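DNA polymerase III, gamma subunit-related protein (Thermotoga maritima, PDB 2GNO) probably binds DNA, as an AAA+-like relative of the DNA polymerase III gamma and delta subunits involved in replication. Local coordinates at residues S50-I55 against Y85-D90; G18-I23 against A113-N118; Q5-K10 against P39-K44. All blocks are in the same frame, centred on the assembly; numbering follows the deposited sequence.

Overall arrangement
From the N terminus, helix 5-14 leads into strand 19-24 and then helix 30-43, whose end returns to the first helix and closes contact 3. Contact 2 opens inside that loop, at residues 18-23, and closes at 113-118, so the two cross along the chain. Contact 1, following contact 3 in series, is nested within the long loop of contact 2. Contacts 1 and 2 lie in the same parallel sheet, where strands 84-88 and 113-119 are neighbours joined by main-chain bonds and by His89 with Asn118. Contact 3 ties together the two helices on one face of that sheet, meeting contact 1 where Tyr85 OH bonds Glu43 and contact 2 where Leu9 packs on Ile21.

Contact 1: S50-I55 against Y85-D90; sequences SDVLEI and YVIVHD
Ile55 is held to Ile87 and His89 through its main chain: its N donates to Ile87 O at 2.7 Å, and its O accepts His89 N at 3.1 Å. Its side chain, next to Val88, turns to the sheet face covered by helix 64-74. At the other end of the pair, Tyr85 N donates to Asp51 O at 2.9 Å while Tyr85 O takes the N-H of Leu53, so its peptide groups bridge to both sides of Val52. Tyr85 CB faces Val52 CG2, but its ring leads off toward helix 30-43, where OH bonds Glu43. Between them Ile87 gives its N to Leu53 O and lays CD1 against Val52 CG1 (3.7 Å). Its other branch, CG2, sits above one face of the His89 ring, offset toward its rim. The ring's edge carries the polar contact: His89 NE2 donates, along a bent path of 136°, to Glu54 OE2 at 2.8 Å. Glu54 gets there with an extended chain, CG opposite the main-chain N (chi1 -170°); its OE2 is met on the anti side, somewhat out of the carboxylate plane, which is turned 77° from the ring. ND1 has its own partner, the amide of Asn118, so the imidazole is fixed at both nitrogens. A leucine in place of His89 would probably leave Glu54 OE2 without its donor and take one of two partners from the Asn118 amide nitrogen. Strands 52-55 and 85-88, nearly parallel, are the two arms of a beta-alpha-beta unit crossing over through helix 64-74, at the edge of a P-loop NTPase-type sheet.

Contact 2: G18-I23 against A113-N118; sequences GISILI and AVIVLN
Two inner strands of the parallel sheet, 19-23 and 113-118, meet here in register, Ile19 beside Val114 and on to Ile23 beside Asn118. Five main-chain bonds form the ladder, among them Ile115 N to Ile19 O (2.8 Å) and Ile21 N to Ile115 O (2.8 Å). At its start a water donates to Ala113 O at 3.0 Å and weakly accepts Gly18 N. On the face of Ile19, Ile21 and Ile23, covered by helices 5-14 and 30-43, Ile19 CG2 lies alongside Val114 CG1 and Ile23 CD1 reaches back over Val116 CG1 at 3.6 Å. On the other face Leu22 and Leu117 cross at about a right angle, Leu22 CD1 touching Leu117 CB at 3.5 Å. Ser20 OG rests on Ile115 CD1, its polar need met by Leu106 O. Asn118 has CG between its backbone N and carbonyl carbon (chi1 65°), which sends the amide away from Ile23 to bond His89, Asp90 and Ser35. A polar residue near the end of this strand is consistent with the sensor-1 position of AAA+ proteins, and the strand order 5-1-4-3-2, with these two as 1 and 4, is that of the AAA+ core.

Contact 3: Q5-K10 against P39-K44; sequences QLETLK and PEYVEK
This is a helix-helix contact at the protein surface, in which Tyr41 of helix 30-43 lies against Leu6, Glu7 and Lys10 of helix 5-14, on one side of the parallel sheet. The short segments cross at -65° with axes 9.6 Å apart, far enough for an aromatic ring to fill the space between. Leu6 CB sits over one face of the Tyr41 ring, 3.6 Å from its centroid, a CH-pi contact, while CD1 of the same leucine reaches the ring at CD1. Lys44 NZ lies over the centre of the opposite face, so the ring is held flat between an apolar carbon and an ammonium group. At the ring's edge Tyr41 OH donates to Glu7 OE1 at 2.6 Å, into the anti lone pair of that oxygen, with the carboxylate turned 70° from the ring. A turn about the CB-CG bond of Glu7 (chi2 60°) folds its carboxylate back to meet the hydroxyl. A water bonds Glu7 OE1 and Lys44 NZ, 2.7 Å from each, linking two opposite charges that do not touch directly; the lysine also bonds weakly to Tyr41 O. Lys44, with positive phi, is the first residue to leave the helix, and its side chain folds back along it. Lys10 runs extended as far as CE and crosses the tyrosine at about a right angle, CD 3.9 Å from Tyr41 CE2, and its CE meets Lys44 CE; NZ bends off to a salt bridge with Glu14. Val42 CG2 packs on Lys10 CA at 4.0 Å, underneath toward the sheet, where Tyr85 touches Val42. Leu6 and Leu9 also pack on Leu38. Two helices crossing on one sheet face belong to an outer layer of the three-layer alpha-beta-alpha sandwich of the AAA+ fold.

Contact 1: S50-I55 against Y85-D90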
ATOM      1  N   SER A  50      -1.589   3.444  24.468  1.00 30.53           N
ATOM      2  CA  SER A  50      -2.580   2.836  25.338  1.00 30.27           C
ATOM      3  C   SER A  50      -4.013   3.044  24.823  1.00 28.71           C
ATOM      4  O   SER A  50      -4.902   2.290  25.204  1.00 29.23           O
ATOM      5  CB  SER A  50      -2.492   3.499  26.706  1.00 30.27           C
ATOM      6  OG  SER A  50      -2.708   4.886  26.566  1.00 34.29           O
ATOM      7  N   ASP A  51      -4.226   4.081  23.996  1.00 26.08           N
ATOM      8  CA  ASP A  51      -5.550   4.433  23.425  1.00 24.20           C
ATOM      9  C   ASP A  51      -5.864   3.988  21.974  1.00 23.70           C
ATOM     10  O   ASP A  51      -7.030   3.937  21.615  1.00 23.47           O
ATOM     11  CB  ASP A  51      -5.758   5.943  23.542  1.00 22.72           C
ATOM     12  CG  ASP A  51      -5.815   6.425  24.990  1.00 25.55           C
ATOM     13  OD1 ASP A  51      -5.646   5.605  25.895  1.00 29.47           O
ATOM     14  OD2 ASP A  51      -6.043   7.629  25.236  1.00 25.89           O
ATOM     15  N   VAL A  52      -4.851   3.704  21.164  1.00 23.55           N
ATOM     16  CA  VAL A  52      -5.016   3.247  19.777  1.00 25.72           C
ATOM     17  C   VAL A  52      -4.077   2.077  19.452  1.00 28.56           C
ATOM     18  O   VAL A  52      -2.855   2.186  19.624  1.00 29.96           O
ATOM     19  CB  VAL A  52      -4.709   4.360  18.727  1.00 24.42           C
ATOM     20  CG1 VAL A  52      -4.989   3.864  17.296  1.00 26.61           C
ATOM     21  CG2 VAL A  52      -5.481   5.625  19.021  1.00 21.64           C
ATOM     22  N   LEU A  53      -4.642   0.986  18.930  1.00 29.12           N
ATOM     23  CA  LEU A  53      -3.875  -0.202  18.555  1.00 26.90           C
ATOM     24  C   LEU A  53      -3.983  -0.405  17.050  1.00 27.78           C
ATOM     25  O   LEU A  53      -5.079  -0.402  16.506  1.00 25.07           O
ATOM     26  CB  LEU A  53      -4.416  -1.451  19.255  1.00 27.53           C
ATOM     27  CG  LEU A  53      -3.831  -2.808  18.805  1.00 27.76           C
ATOM     28  CD1 LEU A  53      -2.354  -2.894  19.096  1.00 27.37           C
ATOM     29  CD2 LEU A  53      -4.582  -3.939  19.444  1.00 26.19           C
ATOM     30  N   GLU A  54      -2.845  -0.613  16.402  1.00 25.51           N
ATOM     31  CA  GLU A  54      -2.788  -0.857  14.975  1.00 27.03           C
ATOM     32  C   GLU A  54      -2.424  -2.315  14.745  1.00 26.92           C
ATOM     33  O   GLU A  54      -1.445  -2.803  15.309  1.00 27.94           O
ATOM     34  CB  GLU A  54      -1.762   0.059  14.337  1.00 25.99           C
ATOM     35  CG  GLU A  54      -1.761   0.090  12.819  1.00 33.12           C
ATOM     36  CD  GLU A  54      -0.702   1.038  12.258  1.00 33.82           C
ATOM     37  OE1 GLU A  54       0.025   1.665  13.047  1.00 43.43           O
ATOM     38  OE2 GLU A  54      -0.592   1.155  11.025  1.00 46.52           O
ATOM     39  N   ILE A  55      -3.229  -3.011  13.949  1.00 25.33           N
ATOM     40  CA  ILE A  55      -2.996  -4.406  13.590  1.00 26.78           C
ATOM     41  C   ILE A  55      -2.663  -4.411  12.112  1.00 26.06           C
ATOM     42  O   ILE A  55      -3.481  -4.001  11.292  1.00 25.19           O
ATOM     43  CB  ILE A  55      -4.203  -5.302  13.912  1.00 26.08           C
ATOM     44  CG1 ILE A  55      -4.388  -5.431  15.437  1.00 22.48           C
ATOM     45  CG2 ILE A  55      -4.046  -6.694  13.315  1.00 25.26           C
ATOM     46  CD1 ILE A  55      -3.287  -6.239  16.193  1.00 25.82           C
ATOM     47  N   TYR A  85      -9.420   3.097  20.298  1.00 23.09           N
ATOM     48  CA  TYR A  85      -9.499   2.775  18.879  1.00 24.90           C
ATOM     49  C   TYR A  85      -8.640   1.593  18.469  1.00 25.33           C
ATOM     50  O   TYR A  85      -7.550   1.446  18.964  1.00 26.49           O
ATOM     51  CB  TYR A  85      -9.036   3.979  18.060  1.00 20.02           C
ATOM     52  CG  TYR A  85      -9.882   5.211  18.266  1.00 24.65           C
ATOM     53  CD1 TYR A  85      -9.709   6.016  19.394  1.00 23.75           C
ATOM     54  CD2 TYR A  85     -10.809   5.611  17.315  1.00 22.67           C
ATOM     55  CE1 TYR A  85     -10.485   7.127  19.603  1.00 22.51           C
ATOM     56  CE2 TYR A  85     -11.614   6.727  17.523  1.00 21.70           C
ATOM     57  CZ  TYR A  85     -11.439   7.478  18.680  1.00 21.46           C
ATOM     58  OH  TYR A  85     -12.157   8.613  18.924  1.00 21.56           O
ATOM     59  N   VAL A  86      -9.161   0.742  17.588  1.00 22.31           N
ATOM     60  CA  VAL A  86      -8.400  -0.376  17.052  1.00 22.96           C
ATOM     61  C   VAL A  86      -8.431  -0.231  15.537  1.00 23.02           C
ATOM     62  O   VAL A  86      -9.503  -0.145  14.965  1.00 28.10           O
ATOM     63  CB  VAL A  86      -8.971  -1.764  17.441  1.00 23.96           C
ATOM     64  CG1 VAL A  86      -8.220  -2.879  16.712  1.00 27.64           C
ATOM     65  CG2 VAL A  86      -8.902  -1.969  18.924  1.00 28.90           C
ATOM     66  N   ILE A  87      -7.256  -0.214  14.897  1.00 20.54           N
ATOM     67  CA  ILE A  87      -7.144  -0.099  13.454  1.00 21.82           C
ATOM     68  C   ILE A  87      -6.651  -1.429  12.892  1.00 23.03           C
ATOM     69  O   ILE A  87      -5.621  -1.931  13.324  1.00 21.90           O
ATOM     70  CB  ILE A  87      -6.211   1.034  13.069  1.00 23.71           C
ATOM     71  CG1 ILE A  87      -6.740   2.360  13.649  1.00 27.68           C
ATOM     72  CG2 ILE A  87      -6.100   1.134  11.559  1.00 25.95           C
ATOM     73  CD1 ILE A  87      -5.712   3.414  13.738  1.00 34.19           C
ATOM     74  N   VAL A  88      -7.411  -2.019  11.973  1.00 22.89           N
ATOM     75  CA  VAL A  88      -7.019  -3.306  11.357  1.00 21.75           C
ATOM     76  C   VAL A  88      -6.896  -3.009   9.872  1.00 22.63           C
ATOM     77  O   VAL A  88      -7.903  -2.822   9.200  1.00 25.73           O
ATOM     78  CB  VAL A  88      -8.056  -4.393  11.571  1.00 18.78           C
ATOM     79  CG1 VAL A  88      -7.560  -5.742  10.982  1.00 30.35           C
ATOM     80  CG2 VAL A  88      -8.388  -4.516  13.061  1.00 22.60           C
ATOM     81  N   HIS A  89      -5.668  -2.971   9.369  1.00 23.90           N
ATOM     82  CA  HIS A  89      -5.441  -2.652   7.954  1.00 24.31           C
ATOM     83  C   HIS A  89      -5.639  -3.841   7.042  1.00 24.94           C
ATOM     84  O   HIS A  89      -5.195  -4.938   7.380  1.00 24.68           O
ATOM     85  CB  HIS A  89      -4.028  -2.138   7.735  1.00 24.69           C
ATOM     86  CG  HIS A  89      -3.733  -0.833   8.423  1.00 26.13           C
ATOM     87  ND1 HIS A  89      -4.450   0.311   8.165  1.00 21.42           N
ATOM     88  CD2 HIS A  89      -2.715  -0.456   9.225  1.00 21.05           C
ATOM     89  CE1 HIS A  89      -3.947   1.313   8.856  1.00 27.90           C
ATOM     90  NE2 HIS A  89      -2.879   0.880   9.494  1.00 26.27           N
ATOM     91  N   ASP A  90      -6.294  -3.649   5.898  1.00 25.55           N
ATOM     92  CA  ASP A  90      -6.511  -4.746   4.932  1.00 26.30           C
ATOM     93  C   ASP A  90      -7.095  -5.997   5.606  1.00 24.29           C
ATOM     94  O   ASP A  90      -6.559  -7.105   5.487  1.00 23.12           O
ATOM     95  CB  ASP A  90      -5.196  -4.990   4.181  1.00 25.09           C
ATOM     96  CG  ASP A  90      -4.832  -3.824   3.262  1.00 32.63           C
ATOM     97  OD1 ASP A  90      -5.717  -3.346   2.518  1.00 37.11           O
ATOM     98  OD2 ASP A  90      -3.656  -3.419   3.227  1.00 27.80           O
TER

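Contact 2: G18-I23 against A113-N118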
ATOM      1  N   GLY A  18     -20.200   2.322  21.011  1.00 41.20           N
ATOM      2  CA  GLY A  18     -19.396   1.226  20.514  1.00 40.53           C
ATOM      3  C   GLY A  18     -19.711   1.186  19.042  1.00 39.35           C
ATOM      4  O   GLY A  18     -20.877   1.281  18.668  1.00 37.06           O
ATOM      5  N   ILE A  19     -18.692   1.080  18.194  1.00 37.13           N
ATOM      6  CA  ILE A  19     -18.938   1.015  16.757  1.00 36.12           C
ATOM      7  C   ILE A  19     -17.798   0.354  16.013  1.00 37.47           C
ATOM      8  O   ILE A  19     -16.634   0.549  16.353  1.00 35.24           O
ATOM      9  CB  ILE A  19     -19.225   2.412  16.140  1.00 37.50           C
ATOM     10  CG1 ILE A  19     -19.773   2.274  14.701  1.00 37.76           C
ATOM     11  CG2 ILE A  19     -17.989   3.352  16.208  1.00 36.34           C
ATOM     12  CD1 ILE A  19     -20.182   3.537  14.086  1.00 41.83           C
ATOM     13  N   SER A  20     -18.175  -0.445  15.017  1.00 37.28           N
ATOM     14  CA  SER A  20     -17.269  -1.129  14.127  1.00 39.27           C
ATOM     15  C   SER A  20     -17.502  -0.474  12.775  1.00 38.39           C
ATOM     16  O   SER A  20     -18.635  -0.414  12.300  1.00 33.66           O
ATOM     17  CB  SER A  20     -17.546  -2.623  14.112  1.00 41.00           C
ATOM     18  OG  SER A  20     -17.187  -3.168  15.371  1.00 42.67           O
ATOM     19  N   ILE A  21     -16.436   0.054  12.186  1.00 38.02           N
ATOM     20  CA  ILE A  21     -16.506   0.747  10.902  1.00 39.17           C
ATOM     21  C   ILE A  21     -15.532   0.095   9.948  1.00 39.17           C
ATOM     22  O   ILE A  21     -14.480  -0.416  10.360  1.00 40.89           O
ATOM     23  CB  ILE A  21     -16.107   2.254  11.072  1.00 41.19           C
ATOM     24  CG1 ILE A  21     -17.027   2.950  12.081  1.00 46.60           C
ATOM     25  CG2 ILE A  21     -16.133   2.986   9.715  1.00 36.86           C
ATOM     26  CD1 ILE A  21     -16.598   4.378  12.455  1.00 50.45           C
ATOM     27  N   LEU A  22     -15.900   0.068   8.681  1.00 37.27           N
ATOM     28  CA  LEU A  22     -15.050  -0.467   7.651  1.00 38.00           C
ATOM     29  C   LEU A  22     -14.859   0.672   6.696  1.00 37.25           C
ATOM     30  O   LEU A  22     -15.851   1.176   6.126  1.00 38.98           O
ATOM     31  CB  LEU A  22     -15.662  -1.657   6.914  1.00 41.72           C
ATOM     32  CG  LEU A  22     -14.725  -2.246   5.834  1.00 45.05           C
ATOM     33  CD1 LEU A  22     -13.614  -3.064   6.434  1.00 44.53           C
ATOM     34  CD2 LEU A  22     -15.498  -3.079   4.943  1.00 53.42           C
ATOM     35  N   ILE A  23     -13.604   1.097   6.538  1.00 34.25           N
ATOM     36  CA  ILE A  23     -13.248   2.162   5.604  1.00 31.12           C
ATOM     37  C   ILE A  23     -12.852   1.438   4.332  1.00 31.05           C
ATOM     38  O   ILE A  23     -11.877   0.674   4.316  1.00 28.69           O
ATOM     39  CB  ILE A  23     -12.169   3.092   6.161  1.00 30.32           C
ATOM     40  CG1 ILE A  23     -12.780   3.829   7.364  1.00 33.70           C
ATOM     41  CG2 ILE A  23     -11.722   4.090   5.086  1.00 26.27           C
ATOM     42  CD1 ILE A  23     -11.889   4.714   8.090  1.00 42.03           C
ATOM     43  N   ALA A 113     -15.385   1.848  22.791  1.00 28.79           N
ATOM     44  CA  ALA A 113     -14.570   1.372  21.668  1.00 27.74           C
ATOM     45  C   ALA A 113     -14.990   1.754  20.239  1.00 25.56           C
ATOM     46  O   ALA A 113     -16.159   1.833  19.906  1.00 28.33           O
ATOM     47  CB  ALA A 113     -14.468  -0.132  21.741  1.00 27.67           C
ATOM     48  N   VAL A 114     -14.002   1.971  19.394  1.00 25.64           N
ATOM     49  CA  VAL A 114     -14.224   2.254  17.978  1.00 23.35           C
ATOM     50  C   VAL A 114     -13.295   1.296  17.264  1.00 22.75           C
ATOM     51  O   VAL A 114     -12.097   1.358  17.477  1.00 21.83           O
ATOM     52  CB  VAL A 114     -13.888   3.679  17.591  1.00 25.35           C
ATOM     53  CG1 VAL A 114     -14.121   3.883  16.081  1.00 23.17           C
ATOM     54  CG2 VAL A 114     -14.718   4.656  18.416  1.00 26.94           C
ATOM     55  N   ILE A 115     -13.837   0.386  16.462  1.00 21.69           N
ATOM     56  CA  ILE A 115     -13.010  -0.555  15.719  1.00 23.76           C
ATOM     57  C   ILE A 115     -13.035  -0.043  14.295  1.00 24.76           C
ATOM     58  O   ILE A 115     -14.121   0.141  13.728  1.00 27.66           O
ATOM     59  CB  ILE A 115     -13.507  -2.002  15.807  1.00 21.83           C
ATOM     60  CG1 ILE A 115     -13.569  -2.453  17.280  1.00 28.85           C
ATOM     61  CG2 ILE A 115     -12.583  -2.896  14.978  1.00 26.89           C
ATOM     62  CD1 ILE A 115     -14.160  -3.868  17.488  1.00 26.75           C
ATOM     63  N   VAL A 116     -11.848   0.231  13.742  1.00 23.04           N
ATOM     64  CA  VAL A 116     -11.711   0.766  12.392  1.00 24.06           C
ATOM     65  C   VAL A 116     -10.985  -0.251  11.519  1.00 27.68           C
ATOM     66  O   VAL A 116      -9.777  -0.366  11.550  1.00 27.23           O
ATOM     67  CB  VAL A 116     -10.902   2.088  12.390  1.00 25.76           C
ATOM     68  CG1 VAL A 116     -11.015   2.774  10.994  1.00 28.18           C
ATOM     69  CG2 VAL A 116     -11.438   3.022  13.471  1.00 28.38           C
ATOM     70  N   LEU A 117     -11.752  -0.996  10.742  1.00 30.22           N
ATOM     71  CA  LEU A 117     -11.220  -1.960   9.828  1.00 26.57           C
ATOM     72  C   LEU A 117     -11.098  -1.239   8.497  1.00 27.51           C
ATOM     73  O   LEU A 117     -11.801  -0.248   8.261  1.00 29.94           O
ATOM     74  CB  LEU A 117     -12.218  -3.105   9.645  1.00 28.04           C
ATOM     75  CG  LEU A 117     -12.736  -3.871  10.863  1.00 29.81           C
ATOM     76  CD1 LEU A 117     -13.643  -5.005  10.416  1.00 35.23           C
ATOM     77  CD2 LEU A 117     -11.634  -4.428  11.633  1.00 26.34           C
ATOM     78  N   ASN A 118     -10.188  -1.682   7.641  1.00 27.03           N
ATOM     79  CA  ASN A 118     -10.088  -1.105   6.296  1.00 29.50           C
ATOM     80  C   ASN A 118      -9.744  -2.171   5.267  1.00 30.86           C
ATOM     81  O   ASN A 118      -9.081  -3.177   5.561  1.00 28.84           O
ATOM     82  CB  ASN A 118      -9.207   0.160   6.205  1.00 26.46           C
ATOM     83  CG  ASN A 118      -7.752  -0.097   6.511  1.00 23.88           C
ATOM     84  OD1 ASN A 118      -7.069  -0.759   5.762  1.00 26.18           O
ATOM     85  ND2 ASN A 118      -7.247   0.522   7.579  1.00 17.80           N
TER
HETATM   86  O   HOH W   1     -17.594   4.222  21.109  1.00 43.14           O

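Contact 3: Q5-K10 against P39-K44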
ATOM      1  N   GLN A   5     -15.202  14.083   4.860  1.00 53.10           N
ATOM      2  CA  GLN A   5     -15.331  12.641   5.127  1.00 50.05           C
ATOM      3  C   GLN A   5     -15.118  12.402   6.619  1.00 48.16           C
ATOM      4  O   GLN A   5     -15.999  11.876   7.286  1.00 47.17           O
ATOM      5  CB  GLN A   5     -14.320  11.816   4.308  1.00 50.24           C
ATOM      6  CG  GLN A   5     -14.608  10.301   4.274  1.00 49.95           C
ATOM      7  CD  GLN A   5     -15.724   9.920   3.295  1.00 51.74           C
ATOM      8  OE1 GLN A   5     -15.665  10.252   2.111  1.00 51.83           O
ATOM      9  NE2 GLN A   5     -16.693   9.152   3.767  1.00 58.50           N
ATOM     10  N   LEU A   6     -13.957  12.828   7.119  1.00 45.92           N
ATOM     11  CA  LEU A   6     -13.594  12.700   8.529  1.00 44.30           C
ATOM     12  C   LEU A   6     -14.655  13.290   9.473  1.00 44.39           C
ATOM     13  O   LEU A   6     -14.943  12.697  10.520  1.00 44.28           O
ATOM     14  CB  LEU A   6     -12.233  13.350   8.792  1.00 42.56           C
ATOM     15  CG  LEU A   6     -10.971  12.721   8.190  1.00 43.74           C
ATOM     16  CD1 LEU A   6      -9.776  13.634   8.324  1.00 46.08           C
ATOM     17  CD2 LEU A   6     -10.662  11.356   8.827  1.00 43.87           C
ATOM     18  N   GLU A   7     -15.262  14.415   9.079  1.00 42.88           N
ATOM     19  CA  GLU A   7     -16.289  15.084   9.891  1.00 42.66           C
ATOM     20  C   GLU A   7     -17.584  14.283   9.984  1.00 42.51           C
ATOM     21  O   GLU A   7     -18.224  14.279  11.033  1.00 41.17           O
ATOM     22  CB  GLU A   7     -16.563  16.513   9.367  1.00 42.18           C
ATOM     23  CG  GLU A   7     -17.399  17.394  10.319  1.00 42.36           C
ATOM     24  CD  GLU A   7     -16.742  17.593  11.699  1.00 45.20           C
ATOM     25  OE1 GLU A   7     -15.492  17.617  11.782  1.00 42.46           O
ATOM     26  OE2 GLU A   7     -17.481  17.751  12.698  1.00 41.24           O
ATOM     27  N   THR A   8     -17.960  13.607   8.894  1.00 43.76           N
ATOM     28  CA  THR A   8     -19.171  12.776   8.859  1.00 43.10           C
ATOM     29  C   THR A   8     -18.991  11.590   9.807  1.00 43.10           C
ATOM     30  O   THR A   8     -19.888  11.284  10.591  1.00 42.68           O
ATOM     31  CB  THR A   8     -19.493  12.333   7.429  1.00 44.92           C
ATOM     32  OG1 THR A   8     -19.656  13.500   6.607  1.00 44.72           O
ATOM     33  CG2 THR A   8     -20.779  11.511   7.384  1.00 48.98           C
ATOM     34  N   LEU A   9     -17.817  10.957   9.737  1.00 42.47           N
ATOM     35  CA  LEU A   9     -17.445   9.855  10.623  1.00 40.59           C
ATOM     36  C   LEU A   9     -17.431  10.243  12.089  1.00 39.34           C
ATOM     37  O   LEU A   9     -17.912   9.486  12.932  1.00 40.91           O
ATOM     38  CB  LEU A   9     -16.042   9.314  10.279  1.00 40.43           C
ATOM     39  CG  LEU A   9     -15.919   8.330   9.133  1.00 39.58           C
ATOM     40  CD1 LEU A   9     -14.476   8.080   8.777  1.00 42.71           C
ATOM     41  CD2 LEU A   9     -16.622   7.037   9.500  1.00 47.25           C
ATOM     42  N   LYS A  10     -16.825  11.392  12.378  1.00 37.47           N
ATOM     43  CA  LYS A  10     -16.722  11.942  13.727  1.00 36.89           C
ATOM     44  C   LYS A  10     -18.080  12.031  14.412  1.00 36.86           C
ATOM     45  O   LYS A  10     -18.222  11.634  15.571  1.00 38.47           O
ATOM     46  CB  LYS A  10     -16.039  13.331  13.679  1.00 36.56           C
ATOM     47  CG  LYS A  10     -15.857  13.995  15.034  1.00 31.89           C
ATOM     48  CD  LYS A  10     -15.097  15.285  14.922  1.00 35.96           C
ATOM     49  CE  LYS A  10     -14.980  15.994  16.262  1.00 37.01           C
ATOM     50  NZ  LYS A  10     -16.278  16.314  16.890  1.00 38.58           N
ATOM     51  N   PRO A  39      -8.643   8.679  14.680  1.00 21.64           N
ATOM     52  CA  PRO A  39      -8.715   8.901  16.111  1.00 22.29           C
ATOM     53  C   PRO A  39      -8.354  10.310  16.560  1.00 22.37           C
ATOM     54  O   PRO A  39      -9.060  10.884  17.404  1.00 21.06           O
ATOM     55  CB  PRO A  39      -7.736   7.858  16.664  1.00 20.93           C
ATOM     56  CG  PRO A  39      -7.652   6.852  15.591  1.00 19.21           C
ATOM     57  CD  PRO A  39      -7.735   7.568  14.357  1.00 24.24           C
ATOM     58  N   GLU A  40      -7.271  10.853  16.024  1.00 20.60           N
ATOM     59  CA  GLU A  40      -6.873  12.218  16.340  1.00 24.83           C
ATOM     60  C   GLU A  40      -7.882  13.224  15.816  1.00 24.72           C
ATOM     61  O   GLU A  40      -8.121  14.233  16.464  1.00 27.68           O
ATOM     62  CB  GLU A  40      -5.476  12.536  15.850  1.00 24.50           C
ATOM     63  CG  GLU A  40      -5.082  13.974  16.084  1.00 26.61           C
ATOM     64  CD  GLU A  40      -3.614  14.236  15.919  1.00 31.91           C
ATOM     65  OE1 GLU A  40      -2.814  13.304  15.731  1.00 32.89           O
ATOM     66  OE2 GLU A  40      -3.274  15.399  15.995  1.00 30.03           O
ATOM     67  N   TYR A  41      -8.471  12.961  14.656  1.00 25.95           N
ATOM     68  CA  TYR A  41      -9.488  13.852  14.124  1.00 21.50           C
ATOM     69  C   TYR A  41     -10.721  13.895  15.042  1.00 24.75           C
ATOM     70  O   TYR A  41     -11.284  14.955  15.260  1.00 21.76           O
ATOM     71  CB  TYR A  41      -9.893  13.477  12.716  1.00 22.47           C
ATOM     72  CG  TYR A  41     -10.777  14.539  12.105  1.00 23.22           C
ATOM     73  CD1 TYR A  41     -10.228  15.640  11.478  1.00 32.71           C
ATOM     74  CD2 TYR A  41     -12.167  14.470  12.222  1.00 34.83           C
ATOM     75  CE1 TYR A  41     -11.045  16.651  10.964  1.00 32.71           C
ATOM     76  CE2 TYR A  41     -12.976  15.453  11.695  1.00 30.29           C
ATOM     77  CZ  TYR A  41     -12.415  16.540  11.070  1.00 35.10           C
ATOM     78  OH  TYR A  41     -13.227  17.531  10.550  1.00 34.76           O
ATOM     79  N   VAL A  42     -11.132  12.755  15.588  1.00 26.00           N
ATOM     80  CA  VAL A  42     -12.279  12.728  16.492  1.00 26.12           C
ATOM     81  C   VAL A  42     -11.949  13.329  17.857  1.00 27.67           C
ATOM     82  O   VAL A  42     -12.739  14.078  18.405  1.00 27.79           O
ATOM     83  CB  VAL A  42     -12.789  11.279  16.722  1.00 25.43           C
ATOM     84  CG1 VAL A  42     -13.909  11.204  17.796  1.00 25.04           C
ATOM     85  CG2 VAL A  42     -13.283  10.665  15.434  1.00 21.09           C
ATOM     86  N   GLU A  43     -10.786  12.989  18.398  1.00 26.97           N
ATOM     87  CA  GLU A  43     -10.390  13.401  19.717  1.00 27.21           C
ATOM     88  C   GLU A  43      -9.697  14.750  19.817  1.00 30.40           C
ATOM     89  O   GLU A  43      -9.598  15.281  20.917  1.00 30.74           O
ATOM     90  CB  GLU A  43      -9.470  12.333  20.303  1.00 26.75           C
ATOM     91  CG  GLU A  43     -10.076  10.922  20.377  1.00 26.33           C
ATOM     92  CD  GLU A  43     -11.114  10.736  21.473  1.00 23.12           C
ATOM     93  OE1 GLU A  43     -11.198  11.568  22.386  1.00 30.77           O
ATOM     94  OE2 GLU A  43     -11.819   9.715  21.426  1.00 24.57           O
ATOM     95  N   LYS A  44      -9.214  15.287  18.691  1.00 29.56           N
ATOM     96  CA  LYS A  44      -8.498  16.558  18.650  1.00 28.77           C
ATOM     97  C   LYS A  44      -7.323  16.520  19.592  1.00 27.98           C
ATOM     98  O   LYS A  44      -7.068  17.477  20.326  1.00 24.90           O
ATOM     99  CB  LYS A  44      -9.420  17.751  18.973  1.00 28.35           C
ATOM    100  CG  LYS A  44     -10.702  17.809  18.160  1.00 31.87           C
ATOM    101  CD  LYS A  44     -10.433  17.811  16.683  1.00 35.66           C
ATOM    102  CE  LYS A  44     -11.705  17.923  15.911  1.00 38.92           C
ATOM    103  NZ  LYS A  44     -11.472  17.745  14.456  1.00 32.18           N
TER
HETATM  104  O   HOH W   2     -13.992  18.558  13.830  1.00 47.98           O